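Long-range contact in 2-oxoglutarate carboxylase small subunit (Hydrogenobacter thermophilus, PDB 7KCT), which forms the biotin carboxylase-like small subunit of its enzyme, with an ATP-grasp domain, and binds ADP, magnesium and bicarbonate: residues L15-G20 with V38-E43. Residues are numbered along the deposited sequence; the frame is centred on the assembly and turned at random.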
loop_
_atom_site.group_PDB
_atom_site.type_symbol
_atom_site.label_atom_id
_atom_site.label_comp_id
_atom_site.label_asym_id
_atom_site.label_seq_id
_atom_site.Cartn_x
_atom_site.Cartn_y
_atom_site.Cartn_z
ATOM N N LEU A 15 22.934 -11.589 3.685
ATOM C CA LEU A 15 22.865 -12.035 2.296
ATOM C C LEU A 15 21.495 -12.683 2.017
ATOM O O LEU A 15 21.008 -13.529 2.791
ATOM C CB LEU A 15 24.018 -12.988 2.035
ATOM C CG LEU A 15 24.223 -13.489 0.599
ATOM C CD1 LEU A 15 25.650 -13.958 0.262
ATOM C CD2 LEU A 15 23.255 -14.610 0.198
ATOM N N VAL A 16 20.862 -12.251 0.921
ATOM C CA VAL A 16 19.540 -12.713 0.508
ATOM C C VAL A 16 19.782 -13.715 -0.611
ATOM O O VAL A 16 20.232 -13.337 -1.694
ATOM C CB VAL A 16 18.689 -11.532 0.032
ATOM C CG1 VAL A 16 17.353 -12.010 -0.375
ATOM C CG2 VAL A 16 18.614 -10.436 1.137
ATOM N N ALA A 17 19.553 -15.000 -0.367
ATOM C CA ALA A 17 19.891 -16.026 -1.363
ATOM C C ALA A 17 18.665 -16.332 -2.232
ATOM O O ALA A 17 18.048 -17.396 -2.148
ATOM C CB ALA A 17 20.421 -17.279 -0.683
ATOM N N ASN A 18 18.224 -15.327 -2.982
ATOM C CA ASN A 18 16.987 -15.447 -3.760
ATOM C C ASN A 18 16.871 -14.256 -4.713
ATOM O O ASN A 18 17.840 -13.509 -4.895
ATOM C CB ASN A 18 15.769 -15.566 -2.852
ATOM C CG ASN A 18 14.681 -16.455 -3.459
ATOM O OD1 ASN A 18 14.190 -16.224 -4.574
ATOM N ND2 ASN A 18 14.294 -17.459 -2.719
ATOM N N ARG A 19 15.725 -14.134 -5.395
ATOM C CA ARG A 19 15.555 -13.167 -6.481
ATOM C C ARG A 19 14.138 -12.629 -6.495
ATOM O O ARG A 19 13.279 -13.060 -5.726
ATOM C CB ARG A 19 15.881 -13.802 -7.845
ATOM C CG ARG A 19 15.017 -15.023 -8.237
ATOM C CD ARG A 19 15.185 -15.460 -9.716
ATOM N NE ARG A 19 14.738 -14.404 -10.637
ATOM C CZ ARG A 19 13.482 -14.104 -10.908
ATOM N NH1 ARG A 19 12.465 -14.776 -10.349
ATOM N NH2 ARG A 19 13.243 -13.084 -11.734
ATOM N N GLY A 20 13.891 -11.667 -7.386
ATOM C CA GLY A 20 12.518 -11.354 -7.688
ATOM C C GLY A 20 11.839 -10.676 -6.514
ATOM O O GLY A 20 12.477 -10.030 -5.695
ATOM N N VAL A 38 23.191 -7.922 0.774
ATOM C CA VAL A 38 23.991 -8.535 -0.273
ATOM C C VAL A 38 23.044 -9.285 -1.176
ATOM O O VAL A 38 22.274 -10.128 -0.692
ATOM C CB VAL A 38 25.030 -9.536 0.275
ATOM C CG1 VAL A 38 25.883 -10.090 -0.843
ATOM C CG2 VAL A 38 25.937 -8.912 1.347
ATOM N N ALA A 39 23.099 -9.001 -2.473
ATOM C CA ALA A 39 22.306 -9.752 -3.441
ATOM C C ALA A 39 23.181 -10.664 -4.295
ATOM O O ALA A 39 24.392 -10.452 -4.449
ATOM C CB ALA A 39 21.503 -8.781 -4.322
ATOM N N ILE A 40 22.556 -11.707 -4.853
ATOM C CA ILE A 40 23.235 -12.571 -5.823
ATOM C C ILE A 40 22.383 -12.606 -7.077
ATOM O O ILE A 40 21.163 -12.432 -7.013
ATOM C CB ILE A 40 23.485 -14.009 -5.293
ATOM C CG1 ILE A 40 22.181 -14.691 -4.854
ATOM C CG2 ILE A 40 24.495 -14.002 -4.152
ATOM C CD1 ILE A 40 22.318 -16.178 -4.467
ATOM N N TYR A 41 23.021 -12.829 -8.231
ATOM C CA TYR A 41 22.244 -12.845 -9.450
ATOM C C TYR A 41 22.984 -13.566 -10.555
ATOM O O TYR A 41 24.204 -13.739 -10.509
ATOM C CB TYR A 41 21.864 -11.422 -9.932
ATOM C CG TYR A 41 23.027 -10.548 -10.312
ATOM C CD1 TYR A 41 23.816 -9.952 -9.343
ATOM C CD2 TYR A 41 23.317 -10.278 -11.651
ATOM C CE1 TYR A 41 24.892 -9.166 -9.679
ATOM C CE2 TYR A 41 24.391 -9.472 -12.000
ATOM C CZ TYR A 41 25.175 -8.949 -11.009
ATOM O OH TYR A 41 26.204 -8.140 -11.317
ATOM N N ASN A 42 22.211 -13.971 -11.551
ATOM C CA ASN A 42 22.780 -14.538 -12.773
ATOM C C ASN A 42 22.967 -13.449 -13.812
ATOM O O ASN A 42 22.202 -12.477 -13.876
ATOM C CB ASN A 42 21.862 -15.639 -13.313
ATOM C CG ASN A 42 22.491 -16.432 -14.452
ATOM O OD1 ASN A 42 22.411 -16.022 -15.612
ATOM N ND2 ASN A 42 23.165 -17.525 -14.113
ATOM N N GLU A 43 24.001 -13.627 -14.645
ATOM C CA GLU A 43 24.275 -12.695 -15.737
ATOM C C GLU A 43 23.018 -12.384 -16.565
ATOM O O GLU A 43 22.907 -11.300 -17.133
ATOM C CB GLU A 43 25.407 -13.253 -16.639
HETATM O O HOH W 1 19.791 -11.706 -3.851
#
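Val16 N donates an almost straight hydrogen bond of 3.0 Å to Val38 O, joining strands 13-16 and 36-41 in parallel register; Leu15 CA directs a CH...O contact at the same carbonyl oxygen. On the sheet face shared by Leu15 and Val38, the leucine side chain can be followed outward. Its CB lies 4.0 Å from Val38 CB, its CG is equally close to Val38 CB and CG1, and its CD1 ends against Val38 CG1. With CG anti to the backbone N (chi1 -175°), Leu15 runs across the valine, and Ile74 and Leu77 of helix 71-81 cover it. Beyond this pair the chains diverge. Ile40 CD1 reaches 3.9 Å from Ala17 CA, at the centre of an inverse gamma turn. A water takes the place of the next direct backbone bond: it donates to Val16 O (2.7 Å) and to Asn18 O, and accepts from Ile40 N. Asn18 OD1 receives Arg19 N on a lone pair, and its ND2 donates to Pro88 O and Tyr90 O, the latter residue part of an ADP pocket. The contact thus pairs the two strands of the beta-alpha-beta unit whose connection is helix 20-32, in the Rossmann-like N-terminal domain, and one water serves two carbonyl oxygens and the Ile40 N-H, linking chains too far apart for a direct bond from Ile40 N to Val16 O.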